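Local coordinates for sepf-like protein (Archaeoglobus fulgidus, PDB 3ZIE) that probably helps anchor the FtsZ ring to the membrane during cell division, as a member of the SepF family, at residues B[1-13]-B[20-34]. The protein carries 1 engineered substitution. Residues are numbered along the deposited sequence; the frame is centred on the assembly and turned at random.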
ATOM      1  N   VAL B   1      13.315  -5.896  -2.305  1.00 16.41           N
ATOM      2  CA  VAL B   1      12.053  -5.145  -2.583  1.00 16.25           C
ATOM      3  C   VAL B   1      11.809  -4.272  -1.388  1.00 13.79           C
ATOM      4  O   VAL B   1      11.947  -4.750  -0.262  1.00 13.91           O
ATOM      5  CB  VAL B   1      10.837  -6.095  -2.744  1.00 17.10           C
ATOM      6  CG1 VAL B   1       9.593  -5.293  -3.087  1.00 15.76           C
ATOM      7  CG2 VAL B   1      11.164  -7.165  -3.813  1.00 18.78           C
ATOM      8  N   TYR B   2      11.546  -2.980  -1.622  1.00 12.55           N
ATOM      9  CA  TYR B   2      10.925  -2.150  -0.632  1.00 12.15           C
ATOM     10  C   TYR B   2       9.734  -1.396  -1.206  1.00 12.28           C
ATOM     11  O   TYR B   2       9.560  -1.262  -2.456  1.00 12.36           O
ATOM     12  CB  TYR B   2      11.921  -1.223   0.075  1.00 15.27           C
ATOM     13  CG  TYR B   2      12.590  -0.176  -0.745  1.00 16.36           C
ATOM     14  CD1 TYR B   2      11.892   0.963  -1.192  1.00 19.82           C
ATOM     15  CD2 TYR B   2      13.957  -0.258  -0.999  1.00 21.05           C
ATOM     16  CE1 TYR B   2      12.539   1.994  -1.964  1.00 20.32           C
ATOM     17  CE2 TYR B   2      14.623   0.751  -1.768  1.00 22.60           C
ATOM     18  CZ  TYR B   2      13.910   1.874  -2.216  1.00 22.95           C
ATOM     19  OH  TYR B   2      14.587   2.833  -2.935  1.00 23.30           O
ATOM     20  N   ILE B   3       8.948  -0.863  -0.290  1.00  9.91           N
ATOM     21  CA  ILE B   3       7.789  -0.041  -0.633  1.00 10.02           C
ATOM     22  C   ILE B   3       8.162   1.396  -0.357  1.00  9.68           C
ATOM     23  O   ILE B   3       8.791   1.685   0.679  1.00  9.43           O
ATOM     24  CB  ILE B   3       6.576  -0.428   0.214  1.00  9.36           C
ATOM     25  CG1 ILE B   3       6.297  -1.932   0.057  1.00 11.18           C
ATOM     26  CG2 ILE B   3       5.378   0.395  -0.219  1.00  8.79           C
ATOM     27  CD1 ILE B   3       4.949  -2.385   0.746  1.00 11.15           C
ATOM     28  N   ARG B   4       7.874   2.276  -1.297  1.00  9.03           N
ATOM     29  CA  ARG B   4       8.026   3.716  -1.045  1.00 10.57           C
ATOM     30  C   ARG B   4       6.723   4.485  -1.310  1.00 10.30           C
ATOM     31  O   ARG B   4       5.973   4.093  -2.212  1.00  9.70           O
ATOM     32  CB  ARG B   4       9.170   4.260  -1.887  1.00 11.55           C
ATOM     33  CG  ARG B   4       9.733   5.647  -1.420  1.00 13.47           C
ATOM     34  CD  ARG B   4      11.175   5.829  -1.924  1.00 14.68           C
ATOM     35  NE  ARG B   4      11.572   7.196  -1.687  1.00 13.25           N
ATOM     36  CZ  ARG B   4      12.376   7.852  -2.491  1.00 14.93           C
ATOM     37  NH1 ARG B   4      12.855   7.249  -3.591  1.00 12.52           N
ATOM     38  NH2 ARG B   4      12.666   9.129  -2.198  1.00 15.66           N
ATOM     39  N   VAL B   5       6.471   5.555  -0.549  1.00  8.71           N
ATOM     40  CA  VAL B   5       5.247   6.342  -0.658  1.00  9.25           C
ATOM     41  C   VAL B   5       5.549   7.614  -1.470  1.00 11.25           C
ATOM     42  O   VAL B   5       6.589   8.256  -1.222  1.00 10.07           O
ATOM     43  CB  VAL B   5       4.623   6.639   0.718  1.00 10.68           C
ATOM     44  CG1 VAL B   5       3.490   7.656   0.601  1.00  9.88           C
ATOM     45  CG2 VAL B   5       4.097   5.333   1.392  1.00 10.41           C
ATOM     46  N   ALA B   6       4.728   7.934  -2.495  1.00 10.03           N
ATOM     47  CA  ALA B   6       4.929   9.210  -3.263  1.00 11.82           C
ATOM     48  C   ALA B   6       3.793  10.185  -2.957  1.00 12.90           C
ATOM     49  O   ALA B   6       2.662   9.769  -2.858  1.00 14.04           O
ATOM     50  CB  ALA B   6       4.975   8.952  -4.783  1.00 10.90           C
ATOM     51  N   GLU B   7       4.117  11.472  -2.765  1.00 14.10           N
ATOM     52  CA  GLU B   7       3.117  12.533  -2.584  1.00 13.29           C
ATOM     53  C   GLU B   7       3.058  13.236  -3.922  1.00 13.31           C
ATOM     54  O   GLU B   7       4.007  13.961  -4.284  1.00 13.82           O
ATOM     55  CB  GLU B   7       3.584  13.501  -1.492  1.00 14.92           C
ATOM     56  CG  GLU B   7       3.530  12.876  -0.094  1.00 17.24           C
ATOM     57  CD  GLU B   7       2.139  12.348   0.364  1.00 19.90           C
ATOM     58  OE1 GLU B   7       1.068  12.829  -0.070  1.00 22.25           O
ATOM     59  OE2 GLU B   7       2.084  11.435   1.215  1.00 21.09           O
ATOM     60  N   VAL B   8       2.051  12.894  -4.724  1.00 12.52           N
ATOM     61  CA  VAL B   8       2.040  13.334  -6.134  1.00 14.14           C
ATOM     62  C   VAL B   8       1.349  14.701  -6.178  1.00 15.08           C
ATOM     63  O   VAL B   8       0.134  14.784  -5.905  1.00 14.93           O
ATOM     64  CB  VAL B   8       1.289  12.329  -7.080  1.00 13.51           C
ATOM     65  CG1 VAL B   8       1.281  12.886  -8.548  1.00 14.82           C
ATOM     66  CG2 VAL B   8       1.965  10.959  -7.028  1.00 12.75           C
ATOM     67  N   THR B   9       2.116  15.736  -6.499  1.00 16.63           N
ATOM     68  CA  THR B   9       1.555  17.106  -6.571  1.00 18.19           C
ATOM     69  C   THR B   9       1.558  17.716  -7.985  1.00 19.59           C
ATOM     70  O   THR B   9       1.189  18.893  -8.164  1.00 20.02           O
ATOM     71  CB  THR B   9       2.339  18.056  -5.644  1.00 18.40           C
ATOM     72  OG1 THR B   9       3.742  17.867  -5.870  1.00 20.62           O
ATOM     73  CG2 THR B   9       1.998  17.731  -4.190  1.00 18.24           C
ATOM     74  N   GLY B  10       1.944  16.914  -8.978  1.00 20.57           N
ATOM     75  CA  GLY B  10       2.121  17.363 -10.373  1.00 21.42           C
ATOM     76  C   GLY B  10       2.938  16.342 -11.133  1.00 21.47           C
ATOM     77  O   GLY B  10       3.241  15.250 -10.606  1.00 23.59           O
ATOM     78  N   LEU B  11       3.385  16.688 -12.334  1.00 19.85           N
ATOM     79  CA  LEU B  11       4.117  15.730 -13.146  1.00 19.38           C
ATOM     80  C   LEU B  11       5.582  15.504 -12.693  1.00 19.11           C
ATOM     81  O   LEU B  11       6.242  14.562 -13.126  1.00 16.63           O
ATOM     82  CB  LEU B  11       4.070  16.148 -14.623  1.00 21.54           C
ATOM     83  CG  LEU B  11       2.791  15.723 -15.377  1.00 22.95           C
ATOM     84  CD1 LEU B  11       2.474  16.688 -16.480  1.00 26.30           C
ATOM     85  CD2 LEU B  11       3.020  14.335 -15.956  1.00 26.06           C
ATOM     86  N   ASN B  12       6.083  16.335 -11.790  1.00 18.94           N
ATOM     87  CA  ASN B  12       7.491  16.213 -11.385  1.00 20.50           C
ATOM     88  C   ASN B  12       7.863  14.970 -10.524  1.00 19.87           C
ATOM     89  O   ASN B  12       9.064  14.660 -10.398  1.00 22.02           O
ATOM     90  CB  ASN B  12       7.949  17.492 -10.677  1.00 21.92           C
ATOM     91  CG  ASN B  12       7.943  18.686 -11.591  1.00 25.05           C
ATOM     92  OD1 ASN B  12       7.556  19.812 -11.194  1.00 25.83           O
ATOM     93  ND2 ASN B  12       8.359  18.457 -12.831  1.00 23.88           N
ATOM     94  N   GLU B  13       6.877  14.250  -9.975  1.00 17.24           N
ATOM     95  CA  GLU B  13       7.161  12.984  -9.218  1.00 16.23           C
ATOM     96  C   GLU B  13       7.229  11.712 -10.066  1.00 15.08           C
ATOM     97  O   GLU B  13       7.735  10.669  -9.625  1.00 13.23           O
ATOM     98  CB  GLU B  13       6.175  12.795  -8.059  1.00 16.94           C
ATOM     99  CG  GLU B  13       6.273  13.894  -6.990  1.00 18.53           C
ATOM    100  CD  GLU B  13       5.639  15.202  -7.497  1.00 20.88           C
ATOM    101  OE1 GLU B  13       4.428  15.183  -7.796  1.00 21.47           O
ATOM    102  OE2 GLU B  13       6.355  16.220  -7.652  1.00 23.75           O
ATOM    103  N   GLU B  20      11.904   3.901  -9.272  1.00  8.37           N
ATOM    104  CA  GLU B  20      11.648   2.892  -8.196  1.00  8.81           C
ATOM    105  C   GLU B  20      11.036   1.574  -8.718  1.00  8.53           C
ATOM    106  O   GLU B  20      11.488   0.483  -8.371  1.00  9.93           O
ATOM    107  CB  GLU B  20      10.776   3.530  -7.084  1.00  8.86           C
ATOM    108  CG  GLU B  20      11.535   4.596  -6.308  1.00 11.94           C
ATOM    109  CD  GLU B  20      12.572   3.970  -5.337  1.00 16.70           C
ATOM    110  OE1 GLU B  20      12.964   2.804  -5.529  1.00 17.32           O
ATOM    111  OE2 GLU B  20      12.995   4.646  -4.375  1.00 18.42           O
ATOM    112  N   ILE B  21      10.052   1.682  -9.599  1.00  8.37           N
ATOM    113  CA  ILE B  21       9.428   0.521 -10.260  1.00  9.15           C
ATOM    114  C   ILE B  21      10.452  -0.274 -11.099  1.00 10.46           C
ATOM    115  O   ILE B  21      10.525  -1.528 -10.988  1.00  8.60           O
ATOM    116  CB  ILE B  21       8.168   0.977 -11.125  1.00  8.92           C
ATOM    117  CG1 ILE B  21       7.052   1.509 -10.201  1.00  9.75           C
ATOM    118  CG2 ILE B  21       7.640  -0.202 -11.993  1.00  7.85           C
ATOM    119  CD1 ILE B  21       6.364   0.396  -9.298  1.00  5.64           C
ATOM    120  N   TYR B  22      11.253   0.446 -11.899  1.00 10.50           N
ATOM    121  CA  TYR B  22      12.335  -0.156 -12.668  1.00 11.01           C
ATOM    122  C   TYR B  22      13.363  -0.803 -11.749  1.00 12.30           C
ATOM    123  O   TYR B  22      14.009  -1.760 -12.141  1.00 14.28           O
ATOM    124  CB  TYR B  22      13.004   0.875 -13.632  1.00 11.91           C
ATOM    125  CG  TYR B  22      12.147   1.169 -14.878  1.00 14.87           C
ATOM    126  CD1 TYR B  22      11.792   0.158 -15.733  1.00 17.19           C
ATOM    127  CD2 TYR B  22      11.688   2.455 -15.180  1.00 16.96           C
ATOM    128  CE1 TYR B  22      10.977   0.388 -16.868  1.00 18.57           C
ATOM    129  CE2 TYR B  22      10.870   2.694 -16.341  1.00 18.40           C
ATOM    130  CZ  TYR B  22      10.523   1.636 -17.148  1.00 18.52           C
ATOM    131  OH  TYR B  22       9.761   1.793 -18.299  1.00 21.37           O
ATOM    132  N   ASP B  23      13.500  -0.308 -10.527  1.00 12.32           N
ATOM    133  CA  ASP B  23      14.426  -0.897  -9.552  1.00 13.40           C
ATOM    134  C   ASP B  23      13.829  -2.155  -8.868  1.00 12.31           C
ATOM    135  O   ASP B  23      14.461  -2.754  -8.000  1.00 10.82           O
ATOM    136  CB  ASP B  23      14.823   0.120  -8.462  1.00 13.41           C
ATOM    137  CG  ASP B  23      15.806   1.160  -8.926  1.00 16.10           C
ATOM    138  OD1 ASP B  23      16.521   0.985  -9.915  1.00 19.28           O
ATOM    139  OD2 ASP B  23      15.828   2.207  -8.277  1.00 19.17           O
ATOM    140  N   GLY B  24      12.587  -2.508  -9.227  1.00 11.26           N
ATOM    141  CA  GLY B  24      11.937  -3.681  -8.666  1.00  9.51           C
ATOM    142  C   GLY B  24      11.214  -3.392  -7.352  1.00  8.54           C
ATOM    143  O   GLY B  24      10.844  -4.337  -6.619  1.00  8.49           O
ATOM    144  N   ASN B  25      11.067  -2.109  -7.026  1.00  8.03           N
ATOM    145  CA  ASN B  25      10.357  -1.667  -5.805  1.00  8.62           C
ATOM    146  C   ASN B  25       8.875  -1.344  -6.050  1.00  8.60           C
ATOM    147  O   ASN B  25       8.457  -1.205  -7.212  1.00  7.21           O
ATOM    148  CB  ASN B  25      11.118  -0.508  -5.153  1.00  7.75           C
ATOM    149  CG  ASN B  25      12.534  -0.912  -4.762  1.00  9.59           C
ATOM    150  OD1 ASN B  25      13.529  -0.170  -5.014  1.00 12.09           O
ATOM    151  ND2 ASN B  25      12.657  -2.083  -4.165  1.00  5.86           N
ATOM    152  N   ILE B  26       8.104  -1.218  -4.951  1.00  7.62           N
ATOM    153  CA  ILE B  26       6.647  -0.973  -4.984  1.00  7.01           C
ATOM    154  C   ILE B  26       6.457   0.498  -4.603  1.00  8.41           C
ATOM    155  O   ILE B  26       7.136   1.003  -3.679  1.00  8.21           O
ATOM    156  CB  ILE B  26       5.902  -1.899  -4.025  1.00  7.78           C
ATOM    157  CG1 ILE B  26       6.039  -3.369  -4.523  1.00  8.38           C
ATOM    158  CG2 ILE B  26       4.347  -1.480  -3.801  1.00  7.48           C
ATOM    159  CD1 ILE B  26       5.746  -4.400  -3.480  1.00  9.25           C
ATOM    160  N   VAL B  27       5.577   1.193  -5.325  1.00  6.67           N
ATOM    161  CA  VAL B  27       5.255   2.574  -4.979  1.00  7.01           C
ATOM    162  C   VAL B  27       3.775   2.701  -4.680  1.00  7.62           C
ATOM    163  O   VAL B  27       2.934   2.209  -5.466  1.00  7.26           O
ATOM    164  CB  VAL B  27       5.583   3.551  -6.124  1.00  7.72           C
ATOM    165  CG1 VAL B  27       5.146   4.987  -5.755  1.00  8.65           C
ATOM    166  CG2 VAL B  27       7.067   3.495  -6.473  1.00  7.84           C
ATOM    167  N   VAL B  28       3.462   3.328  -3.545  1.00  7.09           N
ATOM    168  CA  VAL B  28       2.091   3.685  -3.223  1.00  8.42           C
ATOM    169  C   VAL B  28       2.048   5.209  -3.402  1.00  9.85           C
ATOM    170  O   VAL B  28       2.759   5.970  -2.736  1.00 10.58           O
ATOM    171  CB  VAL B  28       1.676   3.239  -1.811  1.00  8.99           C
ATOM    172  CG1 VAL B  28       0.155   3.646  -1.507  1.00 10.42           C
ATOM    173  CG2 VAL B  28       1.782   1.711  -1.693  1.00  8.78           C
ATOM    174  N   ALA B  29       1.266   5.667  -4.372  1.00 11.06           N
ATOM    175  CA  ALA B  29       1.236   7.108  -4.709  1.00 12.40           C
ATOM    176  C   ALA B  29      -0.016   7.793  -4.176  1.00 13.33           C
ATOM    177  O   ALA B  29      -1.163   7.317  -4.398  1.00 13.86           O
ATOM    178  CB  ALA B  29       1.352   7.267  -6.234  1.00 12.36           C
ATOM    179  N   ASP B  30       0.188   8.914  -3.459  1.00 13.53           N
ATOM    180  CA  ASP B  30      -0.918   9.704  -2.966  1.00 13.05           C
ATOM    181  C   ASP B  30      -1.251  10.698  -4.050  1.00 12.33           C
ATOM    182  O   ASP B  30      -0.385  11.490  -4.413  1.00 12.46           O
ATOM    183  CB  ASP B  30      -0.510  10.456  -1.689  1.00 14.56           C
ATOM    184  CG  ASP B  30      -1.681  11.189  -1.040  1.00 18.13           C
ATOM    185  OD1 ASP B  30      -2.790  11.198  -1.589  1.00 20.70           O
ATOM    186  OD2 ASP B  30      -1.521  11.741   0.078  1.00 23.96           O
ATOM    187  N   ILE B  31      -2.470  10.624  -4.596  1.00 12.86           N
ATOM    188  CA  ILE B  31      -2.891  11.587  -5.635  1.00 12.59           C
ATOM    189  C   ILE B  31      -3.934  12.604  -5.141  1.00 13.28           C
ATOM    190  O   ILE B  31      -4.527  13.326  -5.983  1.00 12.01           O
ATOM    191  CB  ILE B  31      -3.478  10.867  -6.924  1.00 13.16           C
ATOM    192  CG1 ILE B  31      -4.670   9.974  -6.505  1.00 15.43           C
ATOM    193  CG2 ILE B  31      -2.263  10.246  -7.738  1.00 13.00           C
ATOM    194  CD1 ILE B  31      -5.459   9.247  -7.561  1.00 18.98           C
ATOM    195  N   ALA B  32      -4.163  12.655  -3.811  1.00 12.86           N
ATOM    196  CA  ALA B  32      -5.221  13.513  -3.241  1.00 13.78           C
ATOM    197  C   ALA B  32      -5.142  14.927  -3.756  1.00 14.93           C
ATOM    198  O   ALA B  32      -6.184  15.561  -4.042  1.00 14.87           O
ATOM    199  CB  ALA B  32      -5.113  13.530  -1.673  1.00 14.33           C
ATOM    200  N   PHE B  33      -3.908  15.424  -3.863  1.00 14.84           N
ATOM    201  CA  PHE B  33      -3.675  16.830  -4.135  1.00 17.20           C
ATOM    202  C   PHE B  33      -4.115  17.289  -5.506  1.00 17.79           C
ATOM    203  O   PHE B  33      -4.365  18.506  -5.719  1.00 15.94           O
ATOM    204  CB  PHE B  33      -2.200  17.223  -3.926  1.00 16.96           C
ATOM    205  CG  PHE B  33      -1.982  18.726  -3.912  1.00 20.40           C
ATOM    206  CD1 PHE B  33      -2.488  19.513  -2.850  1.00 22.88           C
ATOM    207  CD2 PHE B  33      -1.319  19.377  -4.992  1.00 20.96           C
ATOM    208  CE1 PHE B  33      -2.311  20.935  -2.838  1.00 23.77           C
ATOM    209  CE2 PHE B  33      -1.116  20.776  -4.980  1.00 22.52           C
ATOM    210  CZ  PHE B  33      -1.607  21.554  -3.902  1.00 24.12           C
ATOM    211  N   ILE B  34      -4.123  16.340  -6.451  1.00 17.05           N
ATOM    212  CA  ILE B  34      -4.389  16.662  -7.841  1.00 16.36           C
ATOM    213  C   ILE B  34      -5.705  16.047  -8.292  1.00 16.93           C
ATOM    214  O   ILE B  34      -5.997  16.060  -9.492  1.00 17.70           O
ATOM    215  CB  ILE B  34      -3.237  16.181  -8.786  1.00 15.41           C
ATOM    216  CG1 ILE B  34      -3.016  14.648  -8.704  1.00 17.63           C
ATOM    217  CG2 ILE B  34      -1.957  16.941  -8.524  1.00 16.81           C
ATOM    218  CD1 ILE B  34      -2.085  14.013  -9.812  1.00 12.28           C
TER
HETATM  219  O   HOH W   1      -1.304  14.108  -3.518  1.00 19.17           O
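Y2 turns its ring between its own backbone N and carbonyl carbon (chi1 65°), which carries the hydroxyl over to E20, while R4 swings CG away from its backbone N (chi1 -162°) and runs extended from CG to NE to reach the same carboxylate. E20 OE2 takes both donors: Y2 OH on the syn lone pair at 2.8 Å and R4 NH1, a salt bridge of 2.7 Å, on the anti one. The carboxylate stands nearly perpendicular to the ring and to the guanidinium, whose edge it meets. A glutamate suits this buried place, since R4 would offset its charge and the Y2 hydroxyl adds a second bond. The N25 amide stacks nearly flat over one ring face. A leucine in place of Y2 would probably leave E20 OE2 with R4 alone and the N25 amide without its stacking partner. Strands 2-7 and 26-30 are the parallel neighbours of a beta-alpha-beta unit, connected by helix 14-22, and a Schellman motif at G24, where positive phi suits glycine, ends that helix. I26 N to Y2 O (2.9 Å) begins the backbone bonding, which V8 N to D30 O (2.8 Å) closes. I3, I26 and V28, branched and apolar, share one face, with I3 CG2 4.1 Å from V28 CG2; on the other, A6 and V27 lie against I17 of the helix, and small A29 meets V8 CG2. Farther along, V8 CG1 packs on I34 CD1 at 3.8 Å, and a water joins V8 O, D30 O and F33 N. Beyond strand 2-7 the sheet continues into the second subunit, where N79 O of that chain accepts from R4 NE.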